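Local coordinates for protein catalase (Corynebacterium glutamicum, PDB 4B7H) that breaks down hydrogen peroxide to water and oxygen at a heme iron, and is inhibited by nitric oxide, at residues R24-A37 / N48-N60. Residues are numbered along the deposited sequence; the frame is centred on the assembly and turned at random.
Sequences RHNGAPVPSENISA and NDIHLIEKLAHFN
Glu33 meets His51 and Lys55 of helix 50-59 through a single oxygen, a compact example of how an irregular arm is fastened to a helix. Its OE1 takes a nearly straight bond from His51 NE2 (2.8 Å, 172°), lying in the imidazole plane, while Lys55 NZ closes a salt bridge from the opposite carboxylate face. A bend in the Glu33 chain (chi2 -68°) folds the acid back to the helix. Val30 CG1 lies over one face of the His51 ring, 3.8 Å from its centroid, and makes this the tight centre. Between them in sequence, Glu54 OE2 accepts from His25 N (2.8 Å), and the Glu54 carboxylate stacks on the His25 ring, planes 11° apart. Asp49 caps the helix through OD1 to Leu52 N (3.0 Å), leaving OD2 for Ala37 N. The flanks are looser: a water close to Glu54 OE1 is held at long range by Arg24 NE and Asn26 N, and partly exposed His25 meets His58 in an offset edge-to-face pair. Thr378 and Asn363 of a second subunit bond these two rings; its Arg365 pairs with Glu54, and Asp157 of a third subunit with Lys55. Lys55 would probably keep Glu33 ionised, while the His51 bond fixes that ring's rotation.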
ATOM      1  N   ARG A  24       0.374  10.383 -23.545  1.00  8.41           N
ATOM      2  CA  ARG A  24       0.896   9.898 -22.270  1.00  8.80           C
ATOM      3  C   ARG A  24       0.131  10.552 -21.126  1.00  9.45           C
ATOM      4  O   ARG A  24      -0.707  11.431 -21.339  1.00  8.28           O
ATOM      5  CB  ARG A  24       2.396  10.173 -22.144  1.00  9.00           C
ATOM      6  CG  ARG A  24       3.217   9.456 -23.198  1.00 11.03           C
ATOM      7  CD  ARG A  24       4.665   9.234 -22.761  1.00 17.02           C
ATOM      8  NE  ARG A  24       5.193  10.342 -21.974  1.00 25.74           N
ATOM      9  CZ  ARG A  24       5.799  11.411 -22.481  1.00 26.90           C
ATOM     10  NH1 ARG A  24       5.954  11.542 -23.792  1.00 32.10           N
ATOM     11  NH2 ARG A  24       6.254  12.352 -21.665  1.00 25.56           N
ATOM     12  N   HIS A  25       0.422  10.135 -19.903  1.00  9.06           N
ATOM     13  CA  HIS A  25      -0.330  10.639 -18.763  1.00  8.56           C
ATOM     14  C   HIS A  25       0.036  12.069 -18.374  1.00  9.37           C
ATOM     15  O   HIS A  25      -0.668  12.686 -17.580  1.00  9.54           O
ATOM     16  CB  HIS A  25      -0.236   9.658 -17.595  1.00  9.67           C
ATOM     17  CG  HIS A  25      -0.797   8.311 -17.919  1.00  8.46           C
ATOM     18  ND1 HIS A  25      -0.595   7.202 -17.124  1.00  9.95           N
ATOM     19  CD2 HIS A  25      -1.563   7.898 -18.958  1.00 10.03           C
ATOM     20  CE1 HIS A  25      -1.221   6.166 -17.656  1.00 10.16           C
ATOM     21  NE2 HIS A  25      -1.817   6.563 -18.770  1.00 10.32           N
ATOM     22  N   ASN A  26       1.119  12.600 -18.948  1.00  9.47           N
ATOM     23  CA  ASN A  26       1.427  14.029 -18.818  1.00  9.19           C
ATOM     24  C   ASN A  26       0.739  14.854 -19.907  1.00  8.65           C
ATOM     25  O   ASN A  26       0.828  16.075 -19.912  1.00  8.93           O
ATOM     26  CB  ASN A  26       2.939  14.293 -18.849  1.00  8.72           C
ATOM     27  CG  ASN A  26       3.519  14.201 -20.249  1.00 10.04           C
ATOM     28  OD1 ASN A  26       3.081  13.383 -21.064  1.00  9.76           O
ATOM     29  ND2 ASN A  26       4.504  15.053 -20.544  1.00 10.79           N
ATOM     30  N   GLY A  27       0.047  14.194 -20.828  1.00  8.46           N
ATOM     31  CA  GLY A  27      -0.641  14.895 -21.904  1.00  8.92           C
ATOM     32  C   GLY A  27       0.114  15.012 -23.221  1.00  8.28           C
ATOM     33  O   GLY A  27      -0.455  15.502 -24.196  1.00 10.66           O
ATOM     34  N   ALA A  28       1.373  14.571 -23.269  1.00  7.96           N
ATOM     35  CA  ALA A  28       2.149  14.631 -24.515  1.00  8.61           C
ATOM     36  C   ALA A  28       1.725  13.521 -25.478  1.00  9.56           C
ATOM     37  O   ALA A  28       1.324  12.445 -25.047  1.00 10.10           O
ATOM     38  CB  ALA A  28       3.635  14.549 -24.225  1.00 11.10           C
ATOM     39  N   PRO A  29       1.807  13.780 -26.791  1.00  9.10           N
ATOM     40  CA  PRO A  29       1.366  12.775 -27.769  1.00  8.50           C
ATOM     41  C   PRO A  29       2.155  11.465 -27.716  1.00  9.10           C
ATOM     42  O   PRO A  29       3.377  11.470 -27.539  1.00  9.98           O
ATOM     43  CB  PRO A  29       1.605  13.463 -29.120  1.00 10.92           C
ATOM     44  CG  PRO A  29       1.566  14.935 -28.817  1.00 13.31           C
ATOM     45  CD  PRO A  29       2.155  15.066 -27.429  1.00 10.23           C
ATOM     46  N   VAL A  30       1.444  10.352 -27.874  1.00  9.28           N
ATOM     47  CA  VAL A  30       2.057   9.028 -27.946  1.00  8.75           C
ATOM     48  C   VAL A  30       2.504   8.745 -29.366  1.00  8.44           C
ATOM     49  O   VAL A  30       1.694   8.845 -30.276  1.00  8.72           O
ATOM     50  CB  VAL A  30       1.058   7.923 -27.547  1.00  9.00           C
ATOM     51  CG1 VAL A  30       1.592   6.536 -27.910  1.00  8.99           C
ATOM     52  CG2 VAL A  30       0.745   7.989 -26.070  1.00 10.74           C
ATOM     53  N   PRO A  31       3.790   8.399 -29.565  1.00  8.93           N
ATOM     54  CA  PRO A  31       4.209   8.064 -30.935  1.00  9.76           C
ATOM     55  C   PRO A  31       3.581   6.748 -31.434  1.00  8.56           C
ATOM     56  O   PRO A  31       3.000   6.718 -32.522  1.00  9.58           O
ATOM     57  CB  PRO A  31       5.736   7.945 -30.823  1.00 10.91           C
ATOM     58  CG  PRO A  31       6.090   8.786 -29.598  1.00 10.90           C
ATOM     59  CD  PRO A  31       4.939   8.548 -28.653  1.00 10.99           C
ATOM     60  N   SER A  32       3.670   5.676 -30.652  1.00  7.95           N
ATOM     61  CA  SER A  32       3.115   4.394 -31.091  1.00  7.58           C
ATOM     62  C   SER A  32       2.551   3.557 -29.956  1.00  8.31           C
ATOM     63  O   SER A  32       3.129   3.497 -28.861  1.00  9.32           O
ATOM     64  CB  SER A  32       4.176   3.577 -31.842  1.00  9.04           C
ATOM     65  OG  SER A  32       3.628   2.384 -32.392  1.00  8.70           O
ATOM     66  N   GLU A  33       1.432   2.894 -30.246  1.00  8.28           N
ATOM     67  CA  GLU A  33       0.869   1.884 -29.354  1.00  7.42           C
ATOM     68  C   GLU A  33       1.277   0.487 -29.800  1.00  8.26           C
ATOM     69  O   GLU A  33       0.854  -0.498 -29.196  1.00  7.96           O
ATOM     70  CB  GLU A  33      -0.662   1.958 -29.345  1.00  7.91           C
ATOM     71  CG  GLU A  33      -1.243   3.266 -28.839  1.00  7.92           C
ATOM     72  CD  GLU A  33      -1.016   3.507 -27.353  1.00  8.69           C
ATOM     73  OE1 GLU A  33      -0.370   2.668 -26.672  1.00  8.04           O
ATOM     74  OE2 GLU A  33      -1.516   4.537 -26.851  1.00  9.04           O
ATOM     75  N   ASN A  34       2.084   0.412 -30.862  1.00  7.30           N
ATOM     76  CA  ASN A  34       2.387  -0.848 -31.534  1.00  7.58           C
ATOM     77  C   ASN A  34       3.840  -1.307 -31.480  1.00  6.53           C
ATOM     78  O   ASN A  34       4.108  -2.512 -31.436  1.00  8.68           O
ATOM     79  CB  ASN A  34       1.962  -0.770 -33.006  1.00  7.83           C
ATOM     80  CG  ASN A  34       0.451  -0.642 -33.180  1.00  8.32           C
ATOM     81  OD1 ASN A  34      -0.329  -1.007 -32.288  1.00  8.30           O
ATOM     82  ND2 ASN A  34       0.028  -0.128 -34.336  1.00  9.61           N
ATOM     83  N   ILE A  35       4.779  -0.364 -31.526  1.00  6.92           N
ATOM     84  CA  ILE A  35       6.193  -0.707 -31.666  1.00  8.68           C
ATOM     85  C   ILE A  35       6.998   0.035 -30.620  1.00  8.83           C
ATOM     86  O   ILE A  35       6.819   1.243 -30.446  1.00  8.63           O
ATOM     87  CB  ILE A  35       6.727  -0.324 -33.070  1.00  9.65           C
ATOM     88  CG1 ILE A  35       5.884  -0.999 -34.162  1.00 10.47           C
ATOM     89  CG2 ILE A  35       8.219  -0.659 -33.198  1.00 10.28           C
ATOM     90  CD1 ILE A  35       6.335  -0.694 -35.579  1.00 11.19           C
ATOM     91  N   SER A  36       7.870  -0.694 -29.923  1.00  8.79           N
ATOM     92  CA  SER A  36       8.741  -0.100 -28.909  1.00  8.21           C
ATOM     93  C   SER A  36      10.101   0.277 -29.493  1.00  8.64           C
ATOM     94  O   SER A  36      10.511  -0.253 -30.538  1.00  9.38           O
ATOM     95  CB  SER A  36       8.891  -1.033 -27.696  1.00  9.27           C
ATOM     96  OG  SER A  36       9.368  -2.320 -28.067  1.00 10.30           O
ATOM     97  N   ALA A  37      10.792   1.194 -28.821  1.00  9.23           N
ATOM     98  CA  ALA A  37      12.027   1.774 -29.356  1.00  9.22           C
ATOM     99  C   ALA A  37      13.257   0.931 -29.022  1.00  9.93           C
ATOM    100  O   ALA A  37      13.445   0.501 -27.878  1.00  9.45           O
ATOM    101  CB  ALA A  37      12.205   3.200 -28.852  1.00  9.84           C
ATOM    102  N   ASN A  48      14.603   4.255 -22.152  1.00  9.18           N
ATOM    103  CA  ASN A  48      13.811   5.481 -22.214  1.00  9.11           C
ATOM    104  C   ASN A  48      12.715   5.509 -23.274  1.00  8.10           C
ATOM    105  O   ASN A  48      12.456   6.552 -23.874  1.00  9.97           O
ATOM    106  CB  ASN A  48      14.701   6.717 -22.342  1.00  9.90           C
ATOM    107  CG  ASN A  48      15.611   6.910 -21.146  1.00 10.72           C
ATOM    108  OD1 ASN A  48      15.359   6.410 -20.035  1.00 13.65           O
ATOM    109  ND2 ASN A  48      16.686   7.630 -21.367  1.00 10.16           N
ATOM    110  N   ASP A  49      12.070   4.369 -23.496  1.00  8.33           N
ATOM    111  CA  ASP A  49      10.778   4.386 -24.168  1.00  8.67           C
ATOM    112  C   ASP A  49       9.766   4.722 -23.073  1.00  8.16           C
ATOM    113  O   ASP A  49       9.274   3.837 -22.362  1.00  8.93           O
ATOM    114  CB  ASP A  49      10.464   3.058 -24.862  1.00 10.48           C
ATOM    115  CG  ASP A  49       9.241   3.157 -25.754  1.00  9.27           C
ATOM    116  OD1 ASP A  49       8.333   3.943 -25.394  1.00  9.16           O
ATOM    117  OD2 ASP A  49       9.183   2.479 -26.812  1.00  8.47           O
ATOM    118  N   ILE A  50       9.494   6.015 -22.909  1.00  9.09           N
ATOM    119  CA  ILE A  50       8.732   6.484 -21.757  1.00  8.48           C
ATOM    120  C   ILE A  50       7.319   5.914 -21.776  1.00  7.98           C
ATOM    121  O   ILE A  50       6.813   5.439 -20.756  1.00  8.42           O
ATOM    122  CB  ILE A  50       8.708   8.034 -21.681  1.00  9.07           C
ATOM    123  CG1 ILE A  50      10.141   8.580 -21.627  1.00  9.74           C
ATOM    124  CG2 ILE A  50       7.900   8.506 -20.473  1.00 10.29           C
ATOM    125  CD1 ILE A  50      10.237  10.081 -21.824  1.00 10.71           C
ATOM    126  N   HIS A  51       6.690   5.942 -22.943  1.00  8.22           N
ATOM    127  CA  HIS A  51       5.349   5.394 -23.070  1.00  7.91           C
ATOM    128  C   HIS A  51       5.302   3.892 -22.791  1.00  8.41           C
ATOM    129  O   HIS A  51       4.401   3.421 -22.101  1.00  8.93           O
ATOM    130  CB  HIS A  51       4.751   5.710 -24.440  1.00  8.71           C
ATOM    131  CG  HIS A  51       3.377   5.155 -24.625  1.00  7.24           C
ATOM    132  ND1 HIS A  51       2.334   5.463 -23.777  1.00  8.26           N
ATOM    133  CD2 HIS A  51       2.876   4.300 -25.548  1.00  8.06           C
ATOM    134  CE1 HIS A  51       1.248   4.821 -24.172  1.00  8.09           C
ATOM    135  NE2 HIS A  51       1.551   4.109 -25.244  1.00  7.89           N
ATOM    136  N   LEU A  52       6.272   3.135 -23.297  1.00  7.98           N
ATOM    137  CA  LEU A  52       6.296   1.695 -23.028  1.00  8.00           C
ATOM    138  C   LEU A  52       6.276   1.413 -21.530  1.00  8.32           C
ATOM    139  O   LEU A  52       5.478   0.608 -21.040  1.00  8.49           O
ATOM    140  CB  LEU A  52       7.527   1.036 -23.645  1.00  7.86           C
ATOM    141  CG  LEU A  52       7.718  -0.445 -23.310  1.00  8.60           C
ATOM    142  CD1 LEU A  52       6.648  -1.290 -23.982  1.00  9.36           C
ATOM    143  CD2 LEU A  52       9.127  -0.900 -23.712  1.00  9.29           C
ATOM    144  N   ILE A  53       7.164   2.075 -20.797  1.00  8.69           N
ATOM    145  CA  ILE A  53       7.275   1.818 -19.373  1.00  7.61           C
ATOM    146  C   ILE A  53       6.012   2.291 -18.637  1.00  8.25           C
ATOM    147  O   ILE A  53       5.521   1.611 -17.741  1.00  8.40           O
ATOM    148  CB  ILE A  53       8.559   2.429 -18.774  1.00  7.78           C
ATOM    149  CG1 ILE A  53       9.795   1.866 -19.483  1.00 10.25           C
ATOM    150  CG2 ILE A  53       8.612   2.192 -17.269  1.00  8.73           C
ATOM    151  CD1 ILE A  53       9.867   0.358 -19.497  1.00 13.56           C
ATOM    152  N   GLU A  54       5.465   3.433 -19.037  1.00  6.84           N
ATOM    153  CA  GLU A  54       4.272   3.958 -18.381  1.00  8.00           C
ATOM    154  C   GLU A  54       3.073   3.021 -18.605  1.00  7.74           C
ATOM    155  O   GLU A  54       2.293   2.742 -17.683  1.00  7.83           O
ATOM    156  CB  GLU A  54       3.972   5.361 -18.905  1.00  9.09           C
ATOM    157  CG  GLU A  54       2.805   6.057 -18.249  1.00 10.79           C
ATOM    158  CD  GLU A  54       2.748   7.511 -18.653  1.00 14.42           C
ATOM    159  OE1 GLU A  54       3.491   8.327 -18.069  1.00 23.56           O
ATOM    160  OE2 GLU A  54       1.975   7.847 -19.573  1.00 10.59           O
ATOM    161  N   LYS A  55       2.943   2.532 -19.835  1.00  7.47           N
ATOM    162  CA  LYS A  55       1.876   1.613 -20.218  1.00  7.52           C
ATOM    163  C   LYS A  55       1.975   0.288 -19.458  1.00  7.53           C
ATOM    164  O   LYS A  55       0.988  -0.196 -18.902  1.00  7.66           O
ATOM    165  CB  LYS A  55       1.946   1.378 -21.734  1.00  7.85           C
ATOM    166  CG  LYS A  55       0.791   0.585 -22.331  1.00  8.88           C
ATOM    167  CD  LYS A  55       0.841   0.648 -23.861  1.00  8.48           C
ATOM    168  CE  LYS A  55      -0.291  -0.136 -24.517  1.00  8.75           C
ATOM    169  NZ  LYS A  55      -0.170  -0.045 -26.014  1.00  7.88           N
ATOM    170  N   LEU A  56       3.171  -0.296 -19.423  1.00  6.33           N
ATOM    171  CA  LEU A  56       3.382  -1.544 -18.704  1.00  7.17           C
ATOM    172  C   LEU A  56       3.207  -1.373 -17.205  1.00  7.24           C
ATOM    173  O   LEU A  56       2.612  -2.232 -16.551  1.00  7.60           O
ATOM    174  CB  LEU A  56       4.775  -2.118 -18.995  1.00  7.78           C
ATOM    175  CG  LEU A  56       5.042  -2.639 -20.408  1.00  8.69           C
ATOM    176  CD1 LEU A  56       6.506  -3.040 -20.534  1.00  9.27           C
ATOM    177  CD2 LEU A  56       4.127  -3.808 -20.745  1.00  9.91           C
ATOM    178  N   ALA A  57       3.736  -0.279 -16.663  1.00  6.90           N
ATOM    179  CA  ALA A  57       3.723  -0.069 -15.216  1.00  6.93           C
ATOM    180  C   ALA A  57       2.321   0.194 -14.683  1.00  7.10           C
ATOM    181  O   ALA A  57       1.977  -0.265 -13.589  1.00  7.84           O
ATOM    182  CB  ALA A  57       4.667   1.060 -14.818  1.00  7.93           C
ATOM    183  N   HIS A  58       1.507   0.853 -15.577  1.00  6.68           N
ATOM    184  CA  HIS A  58       0.192   1.111 -15.005  1.00  6.48           C
ATOM    185  C   HIS A  58      -0.708  -0.125 -15.128  1.00  6.74           C
ATOM    186  O   HIS A  58      -1.448  -0.459 -14.198  1.00  7.63           O
ATOM    187  CB  HIS A  58      -0.497   2.350 -15.594  1.00  8.00           C
ATOM    188  CG  HIS A  58      -1.761   2.681 -14.872  1.00  8.23           C
ATOM    189  ND1 HIS A  58      -2.959   2.042 -15.116  1.00 11.05           N
ATOM    190  CD2 HIS A  58      -2.042   3.682 -14.005  1.00  6.33           C
ATOM    191  CE1 HIS A  58      -3.911   2.608 -14.394  1.00  7.45           C
ATOM    192  NE2 HIS A  58      -3.376   3.599 -13.702  1.00 10.88           N
ATOM    193  N   PHE A  59      -0.450  -0.898 -16.227  1.00  6.39           N
ATOM    194  CA  PHE A  59      -1.050  -2.218 -16.413  1.00  6.91           C
ATOM    195  C   PHE A  59      -0.746  -3.114 -15.209  1.00  6.79           C
ATOM    196  O   PHE A  59      -1.640  -3.796 -14.688  1.00  7.89           O
ATOM    197  CB  PHE A  59      -0.482  -2.830 -17.694  1.00  7.69           C
ATOM    198  CG  PHE A  59      -0.824  -4.277 -17.897  1.00  7.76           C
ATOM    199  CD1 PHE A  59      -2.011  -4.643 -18.508  1.00  7.97           C
ATOM    200  CD2 PHE A  59       0.057  -5.272 -17.495  1.00 10.88           C
ATOM    201  CE1 PHE A  59      -2.317  -5.974 -18.710  1.00  9.39           C
ATOM    202  CE2 PHE A  59      -0.239  -6.607 -17.699  1.00 10.51           C
ATOM    203  CZ  PHE A  59      -1.431  -6.961 -18.307  1.00 10.22           C
ATOM    204  N   ASN A  60       0.507  -3.081 -14.749  1.00  6.77           N
ATOM    205  CA  ASN A  60       0.967  -3.916 -13.640  1.00  6.70           C
ATOM    206  C   ASN A  60       0.261  -3.598 -12.329  1.00  6.85           C
ATOM    207  O   ASN A  60       0.322  -4.396 -11.396  1.00  8.14           O
ATOM    208  CB  ASN A  60       2.475  -3.724 -13.402  1.00  6.73           C
ATOM    209  CG  ASN A  60       3.349  -4.558 -14.327  1.00  7.14           C
ATOM    210  OD1 ASN A  60       4.551  -4.274 -14.489  1.00 10.58           O
ATOM    211  ND2 ASN A  60       2.782  -5.595 -14.913  1.00  5.62           N
TER
HETATM  212  O   HOH W   1       3.722  10.778 -19.094  1.00 20.18           O
HETATM  213  O   HOH W   2       7.562   3.279 -28.793  1.00  8.48           O